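Carboxylase (Deinococcus radiodurans, PDB 5H80) probably carries out the ATP-dependent carboxylation of biotin, as the biotin carboxylase domain of a single-chain bacterial carboxylase. Local coordinates at residues R147-A152 against V157-G162; E303-P308 against Y313-N318; H71-D76 against F407-L412; P64-S69 against P416-L421; V130-D135 against T338-L343. All blocks are in the same frame, centred on the assembly; numbering follows the deposited sequence.

Contacts 1 and 2 belong together in the ATP-grasp region: their centres lie 10 Å apart, and they touch where Pro158 O and Phe314 N, 2.8 Å apart, make a probable hydrogen bond. Contacts 3 and 4 form a second pair, with centres 11 Å apart. Both join the N-terminal biotin carboxylase region to the C-terminal one, across more than 300 residues of chain. The two pairs lie on opposite sides of the chain's centre. Contact 5 ties the N-terminal region to the ATP-grasp region, with its centre 24 Å from that of contact 2 and 25 Å from that of contact 3. In biotin carboxylases the active site lies among these three regions.

Contact 1 (R147-A152 against V157-G162); sequences RARGLA and VPVIPG
Helix 145-154 and the extended segment 157-162 are joined at the backbone by Val157 N, which donates to Ala152 O (3.0 Å). The chain turns sharply here, and the Ala152 and Val157 CA atoms are 4.9 Å apart. Two side-chain contacts follow as the segment runs out from the helix. The first is apolar. Ala152 CB points toward the segment and meets Val159 CG1 at 3.5 Å, with Val157 CB a little farther off.

The second is carried by Arg149. Its CG stands anti to the backbone N (chi1 -172°), and the chain stays extended to NE. This reach brings the guanidinium to Ile160 O end-on. NH1 donates at 2.7 Å and NH2 at 3.0 Å, both to that one oxygen. The oxygen lies close to the guanidinium plane. The NH1 bond is the straighter, at 150° against 134° at the hydrogen. Val159 CG2 sits over the centre of one guanidinium face, 3.5 Å from Arg149 CZ. The two bonds at the edge and the methyl over the face together limit rotation of the group. A leucine in place of Arg149 would probably leave Ile160 O without these two donors and the Val159 methyl without the flat group it covers.

Outside the two segments, Phe314 of strand 312-318 packs on Ala152 and Val157, and Ile160 reaches Tyr313 and Ile315. This is a helix followed by an extended segment along a beta-sheet edge, within the ATP-grasp fold of the carbamoyl-phosphate synthase type.

Contact 2 (E303-P308 against Y313-N318); sequences EFLVTP and YFIEAN
Strands 299-306 and 312-318 pair as an antiparallel beta hairpin with a classic bulge, in which Ile315 and Glu316 both face Glu303. Glu303 N donates to Glu316 O at 2.8 Å, almost straight (167°). Glu303 O accepts from Ile315 N at 3.0 Å. Past the bulge, Leu305 and Tyr313 bond in both directions, Leu305 N to Tyr313 O and Tyr313 N to Leu305 O.

Side chains fill both faces. On one, the Phe304 ring is set obliquely against Phe314, with Phe304 CE1 3.9 Å from Phe314 CB. On the other, Leu305 and Ile315 cross at about a right angle, with Leu305 CG 3.9 Å from Ile315 CG2. Thr307 CG2 comes to the edge of the Tyr313 ring. Glu303 lies beside Glu316, both pointing the same way. Its CG is anti to the carbonyl carbon (chi1 -55°) and the chain runs on extended, which carries OE1 to 3.6 Å from Glu316 CB.

The second shell sets these groups. Lys265 makes a salt bridge to Glu303 OE2, and Glu239 is also close, a like charge. Leu283 and Ala286 of helix 277-293 pack on Phe304, and Phe302 packs on Phe314. A glutamine in place of Glu303 would probably leave Lys265 without its anionic mate. Strand 312-318 is outermost in the antiparallel sheet, and 299-306 lies between it and strand 236-245. As in relatives, the acidic end of this hairpin probably lies at the ATP and metal site.

Between the strands, Phe304 CA lies 3.2 Å from Tyr313 O, a CA-H...O contact.

Contact 3 (H71-D76 against F407-L412); sequences HVRRAD and FVTTGL
Arg73 and Thr409 make a single hydrogen bond at the surface. It joins the short, weakly bonded helix 70-74 of the N-terminal region to a loop of the C-terminal region. Thr409 opens a type II beta turn that runs to Leu412, closed by Leu412 N bonding to Thr409 O at 3.2 Å.

From Arg73, CB points toward the loop, and CG lies anti to the carbonyl carbon (chi1 -80°). CB, CG, CD and NE all stay more than 4.2 Å from the loop residues. The chain bends at chi3, and this brings the edge of the guanidinium to Thr409. CZ and NH1 each come to 3.9 Å of Thr409 OG1 without bonding it. NH2 makes the bond. It also passes 3.7 Å from Thr409 CG2, and it lies near Gly68 O. The arginine is poorly ordered, so the bond is best read as a loose tether.

Phe407 also links the two regions, bonding to Leu70 through the backbone and making a cation-pi contact with Arg40. Across the subunit interface, Gln449 of the second subunit packs on Thr409.

Arg73 NH2 donates to Thr409 OG1 at 3.0 Å, nearly straight at 169°, with the oxygen at the guanidinium edge and in its plane.

Contact 4 (P64-S69 against P416-L421); sequences PDDAGS and PQYDAL
Two loops meet here, one following strand 57-62 and the other leading into strand 421-429, and they join the N-terminal and C-terminal regions of the biotin carboxylase. Tyr418 reaches across to Asp65 from the opposite direction. Its OH donates to Asp65 OD1 at 2.7 Å, on the syn side of the carboxylate. The ring is turned 67° from the carboxylate and meets OD1 with its edge.

Asp65 CG stands between the backbone N and the carbonyl carbon (chi1 71°), which brings OD2 within 3.4 Å of Gln417 CG. That oxygen also bonds to Ser415 OG.

Asp66 lies over a face of the same ring, with OD2 above it. Its carboxylate is only 24° from parallel to the ring, with CG 3.7 Å from Tyr418 CE2. Arg40 forms a salt bridge with Asp66 OD1 and a cation-pi contact with Tyr418. Its charge probably eases the placing of a carboxylate against the ring.

Within the second loop, Asp419 OD1 accepts from Leu421 N, an Asx turn. The first loop passes through a type I turn to Ser69, which caps helix 70-74. Beyond the Asx turn, Leu421 begins strand 421-429 and packs on Arg372 and Asn374 of strand 367-374.

Contact 5 (V130-D135 against T338-L343); sequences VFVGPD and TAQLRL
Val132 packs against Gln340 and Leu341 on one side of helix 336-344, and this apolar contact carries the pairing. The two methyls of the valine divide the work. CG1 is anti to the backbone N (chi1 -176°) and meets the glutamine chain, 3.8 Å from Gln340 CG and 3.9 Å from Gln340 CD. CG2 turns to the leucine and lies 4.1 Å from Leu341 CD2. Both neighbours are crossed at a slant. The CB of Leu341 starts away from the valine, but the end of its side chain comes back to it. The Gln340 chain, extended beyond CG, lays its aliphatic part against the valine while carrying the amide onward.

Val132 is the centre of an inverse gamma turn just past strand 130-131. That strand is at one edge of the parallel sheet of the N-terminal region. The contact therefore packs the turn that leaves the edge strand against a helix of the ATP-grasp region, and all three residues are buried.

No hydrogen bond crosses between the two segments. Gln340 OE1 finds its partner outside them, in His108 NE2. The same histidine also packs on Val132 and Leu341. At the backbone, Val132 bonds to Val107 of strand 106-108. Leu341 is further covered by Ala50 and Val51 of helix 42-53.

Contact 1 (R147-A152 against V157-G162)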
# COMPACT_ATOMS: atom_id res chain seq x y z
N ARG A 147 -17.41 24.04 27.06
CA ARG A 147 -18.09 24.49 25.84
C ARG A 147 -18.46 23.30 24.82
O ARG A 147 -19.50 23.32 24.15
CB ARG A 147 -17.29 25.55 25.12
CG ARG A 147 -17.56 27.02 25.54
CD ARG A 147 -16.47 27.91 24.93
NE ARG A 147 -16.90 28.38 23.62
CZ ARG A 147 -16.12 28.83 22.67
NH1 ARG A 147 -14.80 28.89 22.81
NH2 ARG A 147 -16.67 29.20 21.53
N ALA A 148 -17.54 22.37 24.65
CA ALA A 148 -17.81 21.19 23.77
C ALA A 148 -18.99 20.29 24.28
O ALA A 148 -19.83 19.83 23.53
CB ALA A 148 -16.56 20.37 23.59
N ARG A 149 -19.08 20.17 25.59
CA ARG A 149 -20.18 19.49 26.26
C ARG A 149 -21.49 20.18 26.06
O ARG A 149 -22.45 19.55 25.62
CB ARG A 149 -19.87 19.35 27.75
CG ARG A 149 -20.83 18.50 28.58
CD ARG A 149 -20.32 18.43 30.03
NE ARG A 149 -21.32 17.77 30.85
CZ ARG A 149 -21.34 16.46 31.12
NH1 ARG A 149 -20.37 15.63 30.71
NH2 ARG A 149 -22.36 15.99 31.82
N GLY A 150 -21.53 21.49 26.29
CA GLY A 150 -22.73 22.23 26.11
C GLY A 150 -23.27 22.21 24.71
O GLY A 150 -24.48 22.08 24.53
N LEU A 151 -22.36 22.34 23.74
CA LEU A 151 -22.68 22.12 22.32
C LEU A 151 -23.26 20.73 22.07
O LEU A 151 -24.33 20.65 21.41
CB LEU A 151 -21.46 22.28 21.43
CG LEU A 151 -21.63 22.23 19.91
CD1 LEU A 151 -22.54 23.32 19.37
CD2 LEU A 151 -20.29 22.39 19.24
N ALA A 152 -22.65 19.71 22.62
CA ALA A 152 -23.18 18.36 22.46
C ALA A 152 -24.64 18.30 23.01
O ALA A 152 -25.58 17.93 22.32
CB ALA A 152 -22.30 17.36 23.13
N VAL A 157 -26.75 15.24 21.54
CA VAL A 157 -25.70 14.27 21.50
C VAL A 157 -25.36 13.92 22.95
O VAL A 157 -24.97 14.82 23.76
CB VAL A 157 -24.42 14.76 20.74
CG1 VAL A 157 -23.32 13.74 20.87
CG2 VAL A 157 -24.70 15.11 19.28
N PRO A 158 -25.46 12.61 23.34
CA PRO A 158 -25.19 12.23 24.72
C PRO A 158 -23.79 12.41 25.13
O PRO A 158 -22.88 12.21 24.28
CB PRO A 158 -25.55 10.75 24.81
CG PRO A 158 -26.22 10.42 23.57
CD PRO A 158 -25.77 11.40 22.55
N VAL A 159 -23.65 12.92 26.36
CA VAL A 159 -22.39 13.00 27.06
C VAL A 159 -22.39 12.25 28.41
O VAL A 159 -23.45 12.02 29.01
CB VAL A 159 -21.93 14.48 27.26
CG1 VAL A 159 -21.95 15.28 25.97
CG2 VAL A 159 -22.87 15.17 28.25
N ILE A 160 -21.21 11.95 28.88
CA ILE A 160 -21.00 11.20 30.06
C ILE A 160 -21.56 11.99 31.26
O ILE A 160 -21.37 13.22 31.31
CB ILE A 160 -19.55 10.83 30.32
CG1 ILE A 160 -19.05 9.86 29.23
CG2 ILE A 160 -19.43 10.11 31.66
CD1 ILE A 160 -17.62 9.41 29.38
N PRO A 161 -22.21 11.30 32.21
CA PRO A 161 -22.64 12.07 33.39
C PRO A 161 -21.45 12.54 34.20
O PRO A 161 -20.40 11.87 34.34
CB PRO A 161 -23.57 11.07 34.12
CG PRO A 161 -24.14 10.30 32.99
CD PRO A 161 -22.90 9.99 32.20
N GLY A 162 -21.54 13.78 34.65
CA GLY A 162 -20.36 14.39 35.24
C GLY A 162 -20.68 15.72 35.91
O GLY A 162 -21.82 16.16 35.84

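Contact 2 (E303-P308 against Y313-N318)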
# COMPACT_ATOMS: atom_id res chain seq x y z
N GLU A 303 -14.79 11.57 18.91
CA GLU A 303 -14.50 10.35 19.73
C GLU A 303 -15.76 10.00 20.61
O GLU A 303 -16.36 10.89 21.21
CB GLU A 303 -13.27 10.37 20.55
CG GLU A 303 -12.05 10.68 19.73
CD GLU A 303 -10.77 10.69 20.59
OE1 GLU A 303 -10.90 10.61 21.83
OE2 GLU A 303 -9.69 10.75 20.00
N PHE A 304 -16.08 8.73 20.65
CA PHE A 304 -17.18 8.24 21.49
C PHE A 304 -16.77 6.97 22.24
O PHE A 304 -15.93 6.20 21.79
CB PHE A 304 -18.40 7.90 20.62
CG PHE A 304 -18.90 8.99 19.80
CD1 PHE A 304 -19.96 9.84 20.22
CD2 PHE A 304 -18.37 9.24 18.50
CE1 PHE A 304 -20.47 10.80 19.48
CE2 PHE A 304 -18.91 10.30 17.69
CZ PHE A 304 -19.94 11.13 18.20
N LEU A 305 -17.41 6.77 23.40
CA LEU A 305 -17.47 5.49 24.06
C LEU A 305 -18.85 4.89 23.77
O LEU A 305 -19.91 5.57 23.82
CB LEU A 305 -17.28 5.58 25.59
CG LEU A 305 -15.91 6.14 26.05
CD1 LEU A 305 -15.91 6.20 27.57
CD2 LEU A 305 -14.81 5.31 25.45
N VAL A 306 -18.84 3.60 23.39
CA VAL A 306 -19.99 2.91 22.97
C VAL A 306 -20.16 1.57 23.74
O VAL A 306 -19.21 0.75 23.86
CB VAL A 306 -19.87 2.62 21.39
CG1 VAL A 306 -21.12 1.89 20.87
CG2 VAL A 306 -19.61 3.88 20.58
N THR A 307 -21.37 1.38 24.36
CA THR A 307 -21.65 0.32 25.26
C THR A 307 -22.01 -0.90 24.30
O THR A 307 -22.35 -0.64 23.15
CB THR A 307 -22.91 0.56 26.12
OG1 THR A 307 -24.12 0.57 25.36
CG2 THR A 307 -22.71 1.83 26.93
N PRO A 308 -22.05 -2.11 24.87
CA PRO A 308 -22.27 -3.31 24.04
C PRO A 308 -23.56 -3.27 23.28
O PRO A 308 -23.59 -3.73 22.14
CB PRO A 308 -22.15 -4.45 25.10
CG PRO A 308 -21.18 -3.87 26.05
CD PRO A 308 -21.64 -2.48 26.21
N TYR A 313 -21.57 7.88 23.99
CA TYR A 313 -21.27 9.13 24.77
C TYR A 313 -20.14 9.83 24.00
O TYR A 313 -19.08 9.17 23.83
CB TYR A 313 -20.79 8.77 26.13
CG TYR A 313 -21.82 8.01 26.89
CD1 TYR A 313 -22.85 8.68 27.48
CD2 TYR A 313 -21.81 6.62 26.95
CE1 TYR A 313 -23.85 8.01 28.22
CE2 TYR A 313 -22.84 5.92 27.62
CZ TYR A 313 -23.86 6.65 28.22
OH TYR A 313 -24.89 6.06 28.90
N PHE A 314 -20.41 11.06 23.61
CA PHE A 314 -19.36 11.98 23.08
C PHE A 314 -18.32 12.28 24.14
O PHE A 314 -18.67 12.76 25.24
CB PHE A 314 -20.04 13.22 22.50
CG PHE A 314 -19.06 14.30 22.13
CD1 PHE A 314 -18.15 14.08 21.12
CD2 PHE A 314 -19.04 15.52 22.80
CE1 PHE A 314 -17.22 15.04 20.76
CE2 PHE A 314 -18.15 16.51 22.39
CZ PHE A 314 -17.22 16.26 21.40
N ILE A 315 -17.05 12.03 23.87
CA ILE A 315 -15.95 12.24 24.79
C ILE A 315 -14.98 13.31 24.34
O ILE A 315 -14.41 13.90 25.22
CB ILE A 315 -15.17 11.00 25.27
CG1 ILE A 315 -14.40 10.21 24.19
CG2 ILE A 315 -16.09 10.06 26.05
CD1 ILE A 315 -13.38 9.17 24.72
N GLU A 316 -14.74 13.48 23.03
CA GLU A 316 -13.67 14.43 22.61
C GLU A 316 -13.85 14.75 21.17
O GLU A 316 -14.10 13.81 20.36
CB GLU A 316 -12.24 13.82 22.78
CG GLU A 316 -11.06 14.77 22.75
CD GLU A 316 -10.44 15.10 24.10
OE1 GLU A 316 -10.95 14.59 25.14
OE2 GLU A 316 -9.39 15.83 24.07
N ALA A 317 -13.61 16.02 20.84
CA ALA A 317 -13.54 16.48 19.47
C ALA A 317 -12.07 16.89 19.23
O ALA A 317 -11.48 17.72 19.96
CB ALA A 317 -14.51 17.58 19.19
N ASN A 318 -11.37 16.17 18.36
CA ASN A 318 -9.97 16.50 18.07
C ASN A 318 -9.94 17.25 16.76
O ASN A 318 -10.09 16.63 15.65
CB ASN A 318 -9.08 15.25 17.99
CG ASN A 318 -9.25 14.32 19.16
OD1 ASN A 318 -9.55 13.11 19.02
ND2 ASN A 318 -9.02 14.81 20.29

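Contact 3 (H71-D76 against F407-L412)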
# COMPACT_ATOMS: atom_id res chain seq x y z
N HIS A 71 12.41 13.32 8.43
CA HIS A 71 11.77 14.61 8.09
C HIS A 71 12.73 15.77 7.73
O HIS A 71 12.34 16.65 7.01
CB HIS A 71 10.79 14.96 9.18
CG HIS A 71 11.30 15.83 10.29
ND1 HIS A 71 11.88 15.36 11.46
CD2 HIS A 71 11.26 17.18 10.40
CE1 HIS A 71 12.22 16.39 12.22
NE2 HIS A 71 11.85 17.50 11.61
N VAL A 72 13.95 15.67 8.22
CA VAL A 72 15.00 16.63 7.86
C VAL A 72 15.33 16.58 6.35
O VAL A 72 15.00 17.55 5.59
CB VAL A 72 16.19 16.41 8.78
CG1 VAL A 72 17.34 17.33 8.36
CG2 VAL A 72 15.85 16.64 10.24
N ARG A 73 15.89 15.44 5.96
CA ARG A 73 16.30 15.16 4.58
C ARG A 73 15.15 15.24 3.59
O ARG A 73 15.34 15.66 2.45
CB ARG A 73 16.86 13.72 4.48
CG ARG A 73 18.29 13.53 4.93
CD ARG A 73 18.65 12.04 5.02
NE ARG A 73 17.88 11.32 6.05
CZ ARG A 73 18.23 10.16 6.62
NH1 ARG A 73 19.37 9.53 6.30
NH2 ARG A 73 17.43 9.62 7.53
N ARG A 74 13.97 14.77 4.01
CA ARG A 74 12.82 14.74 3.08
C ARG A 74 12.19 16.09 2.75
O ARG A 74 11.50 16.21 1.71
CB ARG A 74 11.73 13.72 3.58
CG ARG A 74 10.49 13.56 2.76
CD ARG A 74 10.82 12.91 1.38
NE ARG A 74 9.59 12.79 0.57
CZ ARG A 74 8.97 13.79 -0.07
NH1 ARG A 74 9.45 15.04 -0.03
NH2 ARG A 74 7.85 13.56 -0.73
N ALA A 75 12.33 17.11 3.58
CA ALA A 75 11.81 18.38 3.17
C ALA A 75 12.54 18.97 1.94
O ALA A 75 13.71 18.62 1.61
CB ALA A 75 11.94 19.31 4.37
N ASP A 76 11.92 19.92 1.30
CA ASP A 76 12.59 20.65 0.20
C ASP A 76 13.63 21.53 0.84
O ASP A 76 14.67 21.81 0.27
CB ASP A 76 11.67 21.50 -0.64
CG ASP A 76 10.65 20.69 -1.34
OD1 ASP A 76 11.05 19.81 -2.13
OD2 ASP A 76 9.46 20.90 -1.07
N PHE A 407 9.89 7.69 10.37
CA PHE A 407 10.94 8.67 10.30
C PHE A 407 12.37 8.07 10.54
O PHE A 407 13.38 8.74 10.36
CB PHE A 407 10.65 9.80 11.30
CG PHE A 407 10.86 9.37 12.65
CD1 PHE A 407 12.04 9.77 13.38
CD2 PHE A 407 9.93 8.61 13.31
CE1 PHE A 407 12.23 9.32 14.68
CE2 PHE A 407 10.11 8.22 14.60
CZ PHE A 407 11.25 8.53 15.30
N VAL A 408 12.41 6.80 10.90
CA VAL A 408 13.59 6.03 11.47
C VAL A 408 14.39 5.51 10.27
O VAL A 408 13.86 5.02 9.27
CB VAL A 408 13.23 4.96 12.51
CG1 VAL A 408 14.48 4.25 13.01
CG2 VAL A 408 12.49 5.60 13.69
N THR A 409 15.71 5.75 10.29
CA THR A 409 16.59 4.98 9.39
C THR A 409 17.76 4.43 10.22
O THR A 409 17.94 4.78 11.41
CB THR A 409 17.17 5.77 8.22
OG1 THR A 409 17.83 6.93 8.72
CG2 THR A 409 16.07 6.17 7.22
N THR A 410 18.57 3.58 9.57
CA THR A 410 19.69 2.94 10.26
C THR A 410 20.67 3.99 10.81
O THR A 410 21.03 4.97 10.12
CB THR A 410 20.35 1.90 9.34
OG1 THR A 410 19.35 0.96 8.95
CG2 THR A 410 21.45 1.16 10.05
N GLY A 411 21.03 3.80 12.08
CA GLY A 411 22.00 4.61 12.76
C GLY A 411 21.40 5.76 13.48
O GLY A 411 22.14 6.59 13.99
N LEU A 412 20.06 5.89 13.46
CA LEU A 412 19.40 6.90 14.27
C LEU A 412 19.51 6.54 15.74
O LEU A 412 19.35 5.34 16.11
CB LEU A 412 17.89 7.12 13.80
CG LEU A 412 17.21 8.21 14.62
CD1 LEU A 412 17.78 9.52 14.08
CD2 LEU A 412 15.66 8.10 14.63

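Contact 4 (P64-S69 against P416-L421)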
# COMPACT_ATOMS: atom_id res chain seq x y z
N PRO A 64 18.58 20.06 17.06
CA PRO A 64 19.70 19.18 16.83
C PRO A 64 19.68 17.69 17.26
O PRO A 64 20.18 16.79 16.55
CB PRO A 64 20.91 19.95 17.52
CG PRO A 64 20.42 21.35 17.73
CD PRO A 64 18.93 21.21 17.94
N ASP A 65 19.04 17.36 18.35
CA ASP A 65 18.87 15.97 18.81
C ASP A 65 17.88 15.17 17.96
O ASP A 65 17.74 14.04 18.18
CB ASP A 65 18.42 15.88 20.22
CG ASP A 65 16.98 16.30 20.43
OD1 ASP A 65 16.33 16.93 19.58
OD2 ASP A 65 16.55 16.13 21.61
N ASP A 66 17.29 15.83 16.97
CA ASP A 66 16.35 15.25 16.03
C ASP A 66 16.96 15.23 14.66
O ASP A 66 16.25 15.03 13.67
CB ASP A 66 15.05 16.07 16.07
CG ASP A 66 13.79 15.21 15.86
OD1 ASP A 66 13.89 13.95 15.96
OD2 ASP A 66 12.74 15.85 15.67
N ALA A 67 18.26 15.59 14.51
CA ALA A 67 18.74 15.87 13.20
C ALA A 67 18.82 14.66 12.21
O ALA A 67 18.79 14.87 11.00
CB ALA A 67 20.05 16.69 13.23
N GLY A 68 18.79 13.46 12.72
CA GLY A 68 18.94 12.25 11.84
C GLY A 68 17.57 11.73 11.36
O GLY A 68 17.50 10.89 10.50
N SER A 69 16.55 12.32 11.88
CA SER A 69 15.15 12.07 11.46
C SER A 69 15.00 12.23 9.96
O SER A 69 15.46 13.18 9.32
CB SER A 69 14.12 12.92 12.20
OG SER A 69 12.80 12.71 11.54
N PRO A 416 15.02 10.90 24.00
CA PRO A 416 13.91 10.82 24.95
C PRO A 416 13.05 12.08 25.04
O PRO A 416 12.08 12.12 25.81
CB PRO A 416 14.61 10.59 26.30
CG PRO A 416 15.93 11.24 26.15
CD PRO A 416 16.33 11.04 24.69
N GLN A 417 13.37 13.14 24.31
CA GLN A 417 12.55 14.30 24.29
C GLN A 417 11.22 14.06 23.62
O GLN A 417 10.29 14.83 23.79
CB GLN A 417 13.25 15.41 23.52
CG GLN A 417 14.44 16.02 24.29
CD GLN A 417 13.92 16.95 25.36
OE1 GLN A 417 12.97 17.72 25.13
NE2 GLN A 417 14.49 16.85 26.55
N TYR A 418 11.11 12.98 22.86
CA TYR A 418 9.96 12.79 21.96
C TYR A 418 9.35 11.46 22.35
O TYR A 418 9.95 10.62 23.04
CB TYR A 418 10.35 12.79 20.47
CG TYR A 418 11.25 13.95 20.11
CD1 TYR A 418 10.76 15.25 20.26
CD2 TYR A 418 12.56 13.78 19.82
CE1 TYR A 418 11.59 16.36 20.03
CE2 TYR A 418 13.41 14.89 19.57
CZ TYR A 418 12.91 16.18 19.71
OH TYR A 418 13.69 17.34 19.53
N ASP A 419 8.13 11.28 21.89
CA ASP A 419 7.42 10.08 22.21
C ASP A 419 8.13 8.83 21.66
O ASP A 419 9.11 8.94 20.90
CB ASP A 419 5.97 10.25 21.78
CG ASP A 419 5.75 10.09 20.26
OD1 ASP A 419 6.56 9.40 19.57
OD2 ASP A 419 4.78 10.70 19.76
N ALA A 420 7.58 7.66 22.04
CA ALA A 420 8.27 6.38 21.84
C ALA A 420 7.95 5.79 20.46
O ALA A 420 8.55 4.77 20.12
CB ALA A 420 7.88 5.35 22.90
N LEU A 421 7.13 6.46 19.68
CA LEU A 421 6.76 5.89 18.36
C LEU A 421 7.93 5.78 17.45
O LEU A 421 8.65 6.81 17.16
CB LEU A 421 5.66 6.68 17.79
CG LEU A 421 5.02 6.11 16.50
CD1 LEU A 421 4.22 4.85 16.80
CD2 LEU A 421 4.12 7.20 15.94

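Contact 5 (V130-D135 against T338-L343)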
# COMPACT_ATOMS: atom_id res chain seq x y z
N VAL A 130 -1.53 30.80 6.28
CA VAL A 130 -2.73 29.97 6.51
C VAL A 130 -2.40 28.74 7.40
O VAL A 130 -1.64 27.88 7.04
CB VAL A 130 -3.40 29.53 5.17
CG1 VAL A 130 -4.44 28.43 5.47
CG2 VAL A 130 -3.93 30.76 4.42
N PHE A 131 -3.00 28.67 8.58
CA PHE A 131 -2.98 27.52 9.45
C PHE A 131 -3.82 26.38 8.87
O PHE A 131 -5.04 26.57 8.55
CB PHE A 131 -3.65 27.97 10.78
CG PHE A 131 -3.53 26.99 11.89
CD1 PHE A 131 -2.37 26.82 12.65
CD2 PHE A 131 -4.60 26.13 12.13
CE1 PHE A 131 -2.28 25.91 13.68
CE2 PHE A 131 -4.54 25.25 13.17
CZ PHE A 131 -3.40 25.12 13.98
N VAL A 132 -3.16 25.21 8.78
CA VAL A 132 -3.80 23.99 8.24
C VAL A 132 -4.64 23.35 9.34
O VAL A 132 -4.11 22.51 10.04
CB VAL A 132 -2.90 23.03 7.57
CG1 VAL A 132 -3.72 21.86 6.98
CG2 VAL A 132 -1.90 23.64 6.58
N GLY A 133 -5.90 23.82 9.46
CA GLY A 133 -6.81 23.47 10.54
C GLY A 133 -8.07 24.37 10.51
O GLY A 133 -8.10 25.33 9.73
N PRO A 134 -9.09 24.06 11.35
CA PRO A 134 -10.31 24.87 11.46
C PRO A 134 -9.93 26.22 12.06
O PRO A 134 -8.72 26.42 12.45
CB PRO A 134 -11.22 24.04 12.34
CG PRO A 134 -10.33 23.30 13.16
CD PRO A 134 -9.09 23.00 12.36
N ASP A 135 -10.98 27.10 12.07
CA ASP A 135 -10.82 28.50 12.55
C ASP A 135 -10.48 28.47 14.01
O ASP A 135 -10.89 27.56 14.69
CB ASP A 135 -11.94 29.47 12.14
CG ASP A 135 -13.22 29.18 12.74
OD1 ASP A 135 -13.30 28.58 13.84
OD2 ASP A 135 -14.22 29.64 12.12
N THR A 338 -3.40 15.21 1.70
CA THR A 338 -3.57 16.14 0.54
C THR A 338 -4.95 16.86 0.58
O THR A 338 -5.02 18.07 0.35
CB THR A 338 -3.41 15.39 -0.80
OG1 THR A 338 -4.34 14.27 -0.86
CG2 THR A 338 -2.04 14.93 -0.89
N ALA A 339 -6.03 16.13 0.97
CA ALA A 339 -7.41 16.69 1.13
C ALA A 339 -7.38 17.82 2.21
O ALA A 339 -7.85 18.94 1.95
CB ALA A 339 -8.43 15.66 1.49
N GLN A 340 -6.75 17.52 3.31
CA GLN A 340 -6.63 18.47 4.41
C GLN A 340 -5.93 19.80 3.98
O GLN A 340 -6.52 20.90 4.17
CB GLN A 340 -5.88 17.86 5.54
CG GLN A 340 -5.83 18.72 6.83
CD GLN A 340 -4.83 18.19 7.82
OE1 GLN A 340 -3.86 17.47 7.50
NE2 GLN A 340 -5.09 18.49 9.12
N LEU A 341 -4.82 19.70 3.28
CA LEU A 341 -4.06 20.81 2.73
C LEU A 341 -4.89 21.64 1.74
O LEU A 341 -4.91 22.87 1.81
CB LEU A 341 -2.80 20.32 2.05
CG LEU A 341 -1.63 19.86 2.98
CD1 LEU A 341 -0.64 18.90 2.25
CD2 LEU A 341 -0.96 21.18 3.48
N ARG A 342 -5.58 20.98 0.81
CA ARG A 342 -6.42 21.61 -0.16
C ARG A 342 -7.64 22.29 0.47
O ARG A 342 -8.00 23.42 -0.01
CB ARG A 342 -6.79 20.71 -1.37
CG ARG A 342 -5.54 20.14 -2.09
CD ARG A 342 -6.00 19.14 -3.11
NE ARG A 342 -6.76 19.74 -4.18
CZ ARG A 342 -6.85 19.26 -5.42
NH1 ARG A 342 -7.52 19.96 -6.32
NH2 ARG A 342 -6.33 18.07 -5.78
N LEU A 343 -8.26 21.65 1.45
CA LEU A 343 -9.33 22.26 2.22
C LEU A 343 -8.83 23.54 2.90
O LEU A 343 -9.50 24.59 2.72
CB LEU A 343 -9.92 21.31 3.20
CG LEU A 343 -10.83 20.26 2.50
CD1 LEU A 343 -11.00 19.12 3.50
CD2 LEU A 343 -12.17 20.66 1.84